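Long-range contact in DNA repair protein RECN (Deinococcus radiodurans, PDB 4ABX), which probably takes part in recombinational repair of damaged DNA as an ATP-binding, SMC-like protein, of which this chain is the coiled-coil domain: residues 23-37 with 127-141. Numbering follows the deposited sequence.
Sequences EISEVSPDPGEEEGL and VEARLSALSKLKNKY
Leu134 and Leu137 of helix 121-141 form the tight part of this contact, with Val27, Pro29, Glu33 and Leu37 packed against them. Leu137 CD1 meets Val27 tip to tip, 3.7 Å from its CB, and also touches the Pro29 ring. Leu134 CD1 touches both Leu37 CD1 and the Glu33 carboxyl carbon, while its CD2 sits over one face of the Arg130 guanidinium, toward the rim. Leu37 CB presses on Leu131 CD2 at 3.5 Å. Val27 and Leu37 each fill a four-residue hole on helix 121-141, and Leu134 answers as a knob among Val27, Glu33, Glu34 and Leu37. This is knobs-into-holes packing of an antiparallel coiled coil, whose first arm is interrupted between helices 6-27 and 33-63; segment 23-27 runs at 156° to 127-141. Arg130 bridges the break. Its CG is anti to the backbone N (chi1 -177°) and the chain bends at chi2, bringing the guanidinium edge to both sides of the interruption. NH1 and NH2 both grip Val27 O, NH1 at 2.9 Å on a carbonyl lone pair, while NE and NH2 hold Glu33 side-on, NE to OE1 at 3.0 Å and nearly straight (167°). Glu33 OE2 also accepts from Asp30 N, which fixes the carboxylate across the turn. A methionine in place of Arg130 would probably leave Val27 O and the Glu33 carboxylate without these donors, and the linker freer to move. Under Leu145, a Lys138 NZ to Glu34 OE2 salt bridge (2.6 Å) flanks the core, and a water joins that oxygen to Leu131 O. At the solvent side, Glu23 divides its oxygens between exposed Lys140 NZ and Tyr141 OH, its carboxylate almost perpendicular to the ring; Ile24 and Tyr141 are buried beside it, Ile24 CD1 4.0 Å from the ring centroid in a CH-pi contact.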
loop_
_atom_site.group_PDB
_atom_site.type_symbol
_atom_site.label_atom_id
_atom_site.label_comp_id
_atom_site.label_asym_id
_atom_site.label_seq_id
_atom_site.Cartn_x
_atom_site.Cartn_y
_atom_site.Cartn_z
ATOM N N GLU A 23 3.649 48.625 30.269
ATOM C CA GLU A 23 3.592 47.566 29.257
ATOM C C GLU A 23 4.967 47.254 28.681
ATOM O O GLU A 23 5.369 46.093 28.591
ATOM C CB GLU A 23 2.626 47.913 28.115
ATOM C CG GLU A 23 2.510 46.791 27.090
ATOM C CD GLU A 23 1.516 47.082 25.974
ATOM O OE1 GLU A 23 1.262 48.268 25.676
ATOM O OE2 GLU A 23 0.992 46.111 25.388
ATOM N N ILE A 24 5.678 48.300 28.280
ATOM C CA ILE A 24 7.019 48.163 27.726
ATOM C C ILE A 24 8.027 47.624 28.749
ATOM O O ILE A 24 8.882 46.795 28.428
ATOM C CB ILE A 24 7.504 49.523 27.170
ATOM C CG1 ILE A 24 6.711 49.883 25.912
ATOM C CG2 ILE A 24 9.013 49.503 26.900
ATOM C CD1 ILE A 24 6.835 51.349 25.492
ATOM N N SER A 25 7.919 48.083 29.989
ATOM C CA SER A 25 8.896 47.718 31.005
ATOM C C SER A 25 8.740 46.267 31.436
ATOM O O SER A 25 9.722 45.598 31.759
ATOM C CB SER A 25 8.785 48.653 32.215
ATOM O OG SER A 25 8.915 50.002 31.801
ATOM N N GLU A 26 7.504 45.782 31.446
ATOM C CA GLU A 26 7.244 44.396 31.836
ATOM C C GLU A 26 7.842 43.396 30.851
ATOM O O GLU A 26 8.219 42.289 31.235
ATOM C CB GLU A 26 5.744 44.146 32.008
ATOM C CG GLU A 26 5.168 44.805 33.253
ATOM C CD GLU A 26 3.670 44.628 33.374
ATOM O OE1 GLU A 26 3.042 44.185 32.389
ATOM O OE2 GLU A 26 3.120 44.933 34.453
ATOM N N VAL A 27 7.931 43.793 29.585
ATOM C CA VAL A 27 8.492 42.929 28.547
ATOM C C VAL A 27 10.001 43.130 28.451
ATOM O O VAL A 27 10.753 42.197 28.139
ATOM C CB VAL A 27 7.835 43.204 27.181
ATOM C CG1 VAL A 27 8.513 42.394 26.084
ATOM C CG2 VAL A 27 6.349 42.894 27.246
ATOM N N SER A 28 10.432 44.359 28.725
ATOM C CA SER A 28 11.847 44.713 28.742
ATOM C C SER A 28 12.567 44.366 27.435
ATOM O O SER A 28 13.502 43.560 27.427
ATOM C CB SER A 28 12.542 44.059 29.939
ATOM O OG SER A 28 13.889 44.475 30.017
ATOM N N PRO A 29 12.140 44.989 26.327
ATOM C CA PRO A 29 12.740 44.733 25.013
ATOM C C PRO A 29 14.213 45.129 24.957
ATOM O O PRO A 29 14.587 46.223 25.382
ATOM C CB PRO A 29 11.912 45.614 24.070
ATOM C CG PRO A 29 11.317 46.670 24.953
ATOM C CD PRO A 29 11.045 45.972 26.250
ATOM N N ASP A 30 15.038 44.237 24.425
ATOM C CA ASP A 30 16.471 44.482 24.314
ATOM C C ASP A 30 16.871 44.504 22.847
ATOM O O ASP A 30 17.110 43.453 22.245
ATOM C CB ASP A 30 17.242 43.399 25.071
ATOM C CG ASP A 30 18.748 43.499 24.882
ATOM O OD1 ASP A 30 19.256 44.601 24.585
ATOM O OD2 ASP A 30 19.424 42.463 25.040
ATOM N N PRO A 31 16.940 45.709 22.260
ATOM C CA PRO A 31 17.217 45.821 20.826
ATOM C C PRO A 31 18.373 44.913 20.419
ATOM O O PRO A 31 19.406 44.886 21.087
ATOM C CB PRO A 31 17.593 47.291 20.658
ATOM C CG PRO A 31 16.846 47.989 21.762
ATOM C CD PRO A 31 16.872 47.027 22.920
ATOM N N GLY A 32 18.187 44.156 19.344
ATOM C CA GLY A 32 19.202 43.212 18.907
ATOM C C GLY A 32 18.900 41.759 19.242
ATOM O O GLY A 32 19.370 40.853 18.552
ATOM N N GLU A 33 18.108 41.528 20.288
ATOM C CA GLU A 33 17.837 40.165 20.752
ATOM C C GLU A 33 17.112 39.305 19.712
ATOM O O GLU A 33 17.134 38.076 19.796
ATOM C CB GLU A 33 17.044 40.176 22.066
ATOM C CG GLU A 33 15.566 40.581 21.918
ATOM C CD GLU A 33 14.801 40.500 23.236
ATOM O OE1 GLU A 33 14.616 39.378 23.752
ATOM O OE2 GLU A 33 14.389 41.558 23.762
ATOM N N GLU A 34 16.470 39.945 18.738
ATOM C CA GLU A 34 15.680 39.207 17.752
ATOM C C GLU A 34 16.532 38.382 16.797
ATOM O O GLU A 34 16.043 37.403 16.218
ATOM C CB GLU A 34 14.759 40.146 16.968
ATOM C CG GLU A 34 13.597 40.686 17.784
ATOM C CD GLU A 34 12.848 41.801 17.079
ATOM O OE1 GLU A 34 13.497 42.763 16.612
ATOM O OE2 GLU A 34 11.605 41.713 16.993
ATOM N N GLU A 35 17.797 38.773 16.630
ATOM C CA GLU A 35 18.712 38.027 15.770
ATOM C C GLU A 35 18.914 36.605 16.279
ATOM O O GLU A 35 18.775 35.638 15.526
ATOM C CB GLU A 35 20.074 38.719 15.650
ATOM C CG GLU A 35 21.042 37.937 14.764
ATOM C CD GLU A 35 22.475 38.434 14.850
ATOM O OE1 GLU A 35 22.761 39.303 15.702
ATOM O OE2 GLU A 35 23.316 37.946 14.063
ATOM N N GLY A 36 19.260 36.488 17.558
ATOM C CA GLY A 36 19.426 35.191 18.189
ATOM C C GLY A 36 18.134 34.393 18.215
ATOM O O GLY A 36 18.132 33.192 17.936
ATOM N N LEU A 37 17.030 35.055 18.561
ATOM C CA LEU A 37 15.726 34.396 18.585
ATOM C C LEU A 37 15.372 33.781 17.227
ATOM O O LEU A 37 14.966 32.616 17.152
ATOM C CB LEU A 37 14.631 35.370 19.026
ATOM C CG LEU A 37 14.639 35.816 20.494
ATOM C CD1 LEU A 37 13.602 36.911 20.718
ATOM C CD2 LEU A 37 14.387 34.638 21.425
ATOM N N VAL A 127 10.627 30.299 22.469
ATOM C CA VAL A 127 11.204 31.220 21.499
ATOM C C VAL A 127 10.100 31.975 20.776
ATOM O O VAL A 127 10.204 33.185 20.558
ATOM C CB VAL A 127 12.071 30.483 20.467
ATOM C CG1 VAL A 127 12.374 31.382 19.284
ATOM C CG2 VAL A 127 13.357 29.989 21.118
ATOM N N GLU A 128 9.043 31.257 20.406
ATOM C CA GLU A 128 7.907 31.879 19.741
ATOM C C GLU A 128 7.190 32.862 20.664
ATOM O O GLU A 128 6.774 33.935 20.232
ATOM C CB GLU A 128 6.929 30.818 19.221
ATOM C CG GLU A 128 7.524 29.886 18.168
ATOM C CD GLU A 128 6.467 29.071 17.440
ATOM O OE1 GLU A 128 5.661 29.666 16.691
ATOM O OE2 GLU A 128 6.444 27.833 17.616
ATOM N N ALA A 129 7.048 32.488 21.932
ATOM C CA ALA A 129 6.393 33.346 22.911
ATOM C C ALA A 129 7.133 34.676 23.092
ATOM O O ALA A 129 6.504 35.725 23.229
ATOM C CB ALA A 129 6.251 32.624 24.245
ATOM N N ARG A 130 8.463 34.634 23.090
ATOM C CA ARG A 130 9.253 35.860 23.213
ATOM C C ARG A 130 9.094 36.728 21.969
ATOM O O ARG A 130 8.899 37.940 22.065
ATOM C CB ARG A 130 10.739 35.547 23.444
ATOM C CG ARG A 130 11.622 36.791 23.645
ATOM C CD ARG A 130 11.251 37.555 24.927
ATOM N NE ARG A 130 12.053 38.766 25.116
ATOM C CZ ARG A 130 11.771 39.719 26.002
ATOM N NH1 ARG A 130 10.700 39.609 26.779
ATOM N NH2 ARG A 130 12.553 40.786 26.108
ATOM N N LEU A 131 9.182 36.096 20.803
ATOM C CA LEU A 131 9.039 36.797 19.531
ATOM C C LEU A 131 7.655 37.424 19.403
ATOM O O LEU A 131 7.498 38.521 18.860
ATOM C CB LEU A 131 9.294 35.833 18.368
ATOM C CG LEU A 131 10.755 35.431 18.176
ATOM C CD1 LEU A 131 10.893 34.293 17.163
ATOM C CD2 LEU A 131 11.573 36.644 17.759
ATOM N N SER A 132 6.649 36.713 19.894
ATOM C CA SER A 132 5.282 37.217 19.873
ATOM C C SER A 132 5.135 38.426 20.787
ATOM O O SER A 132 4.437 39.379 20.447
ATOM C CB SER A 132 4.295 36.132 20.301
ATOM O OG SER A 132 2.991 36.673 20.422
ATOM N N ALA A 133 5.791 38.382 21.944
ATOM C CA ALA A 133 5.713 39.492 22.890
ATOM C C ALA A 133 6.390 40.726 22.305
ATOM O O ALA A 133 5.883 41.841 22.431
ATOM C CB ALA A 133 6.331 39.112 24.233
ATOM N N LEU A 134 7.532 40.522 21.653
ATOM C CA LEU A 134 8.253 41.624 21.019
ATOM C C LEU A 134 7.459 42.196 19.839
ATOM O O LEU A 134 7.422 43.413 19.643
ATOM C CB LEU A 134 9.663 41.186 20.580
ATOM C CG LEU A 134 10.629 40.820 21.707
ATOM C CD1 LEU A 134 11.907 40.182 21.165
ATOM C CD2 LEU A 134 10.952 42.047 22.569
ATOM N N SER A 135 6.822 41.318 19.065
ATOM C CA SER A 135 5.990 41.739 17.930
ATOM C C SER A 135 4.802 42.596 18.359
ATOM O O SER A 135 4.479 43.597 17.718
ATOM C CB SER A 135 5.465 40.525 17.150
ATOM O OG SER A 135 6.506 39.884 16.442
ATOM N N LYS A 136 4.141 42.190 19.436
ATOM C CA LYS A 136 3.023 42.964 19.962
ATOM C C LYS A 136 3.457 44.388 20.328
ATOM O O LYS A 136 2.724 45.347 20.074
ATOM C CB LYS A 136 2.394 42.258 21.164
ATOM C CG LYS A 136 1.798 40.895 20.823
ATOM C CD LYS A 136 1.142 40.250 22.037
ATOM C CE LYS A 136 0.508 38.908 21.678
ATOM N NZ LYS A 136 -0.147 38.269 22.855
ATOM N N LEU A 137 4.653 44.522 20.903
ATOM C CA LEU A 137 5.197 45.839 21.255
ATOM C C LEU A 137 5.516 46.684 20.028
ATOM O O LEU A 137 5.238 47.888 20.001
ATOM C CB LEU A 137 6.462 45.700 22.110
ATOM C CG LEU A 137 6.271 45.317 23.576
ATOM C CD1 LEU A 137 7.580 45.485 24.333
ATOM C CD2 LEU A 137 5.182 46.174 24.201
ATOM N N LYS A 138 6.116 46.055 19.019
ATOM C CA LYS A 138 6.459 46.746 17.780
ATOM C C LYS A 138 5.204 47.200 17.023
ATOM O O LYS A 138 5.216 48.230 16.349
ATOM C CB LYS A 138 7.355 45.864 16.894
ATOM C CG LYS A 138 8.688 45.480 17.558
ATOM C CD LYS A 138 9.697 44.894 16.575
ATOM C CE LYS A 138 9.299 43.509 16.106
ATOM N NZ LYS A 138 10.295 42.961 15.133
ATOM N N ASN A 139 4.121 46.441 17.155
ATOM C CA ASN A 139 2.846 46.796 16.528
ATOM C C ASN A 139 2.181 48.040 17.134
ATOM O O ASN A 139 1.340 48.681 16.493
ATOM C CB ASN A 139 1.871 45.613 16.568
ATOM C CG ASN A 139 2.228 44.521 15.562
ATOM O OD1 ASN A 139 2.935 44.767 14.582
ATOM N ND2 ASN A 139 1.735 43.309 15.801
ATOM N N LYS A 140 2.551 48.372 18.366
ATOM C CA LYS A 140 2.010 49.554 19.037
ATOM C C LYS A 140 3.003 50.717 19.067
ATOM O O LYS A 140 2.624 51.869 18.875
ATOM C CB LYS A 140 1.595 49.215 20.474
ATOM C CG LYS A 140 0.606 48.063 20.605
ATOM C CD LYS A 140 0.311 47.766 22.077
ATOM C CE LYS A 140 -0.611 46.564 22.231
ATOM N NZ LYS A 140 -0.845 46.228 23.659
ATOM N N TYR A 141 4.272 50.403 19.303
ATOM C CA TYR A 141 5.272 51.419 19.603
ATOM C C TYR A 141 6.470 51.406 18.655
ATOM O O TYR A 141 7.428 52.159 18.863
ATOM C CB TYR A 141 5.790 51.226 21.033
ATOM C CG TYR A 141 4.723 51.014 22.077
ATOM C CD1 TYR A 141 3.864 52.044 22.438
ATOM C CD2 TYR A 141 4.591 49.792 22.724
ATOM C CE1 TYR A 141 2.891 51.861 23.398
ATOM C CE2 TYR A 141 3.621 49.601 23.696
ATOM C CZ TYR A 141 2.769 50.639 24.023
ATOM O OH TYR A 141 1.796 50.462 24.977
HETATM O O HOH W 1 9.474 39.811 16.942
#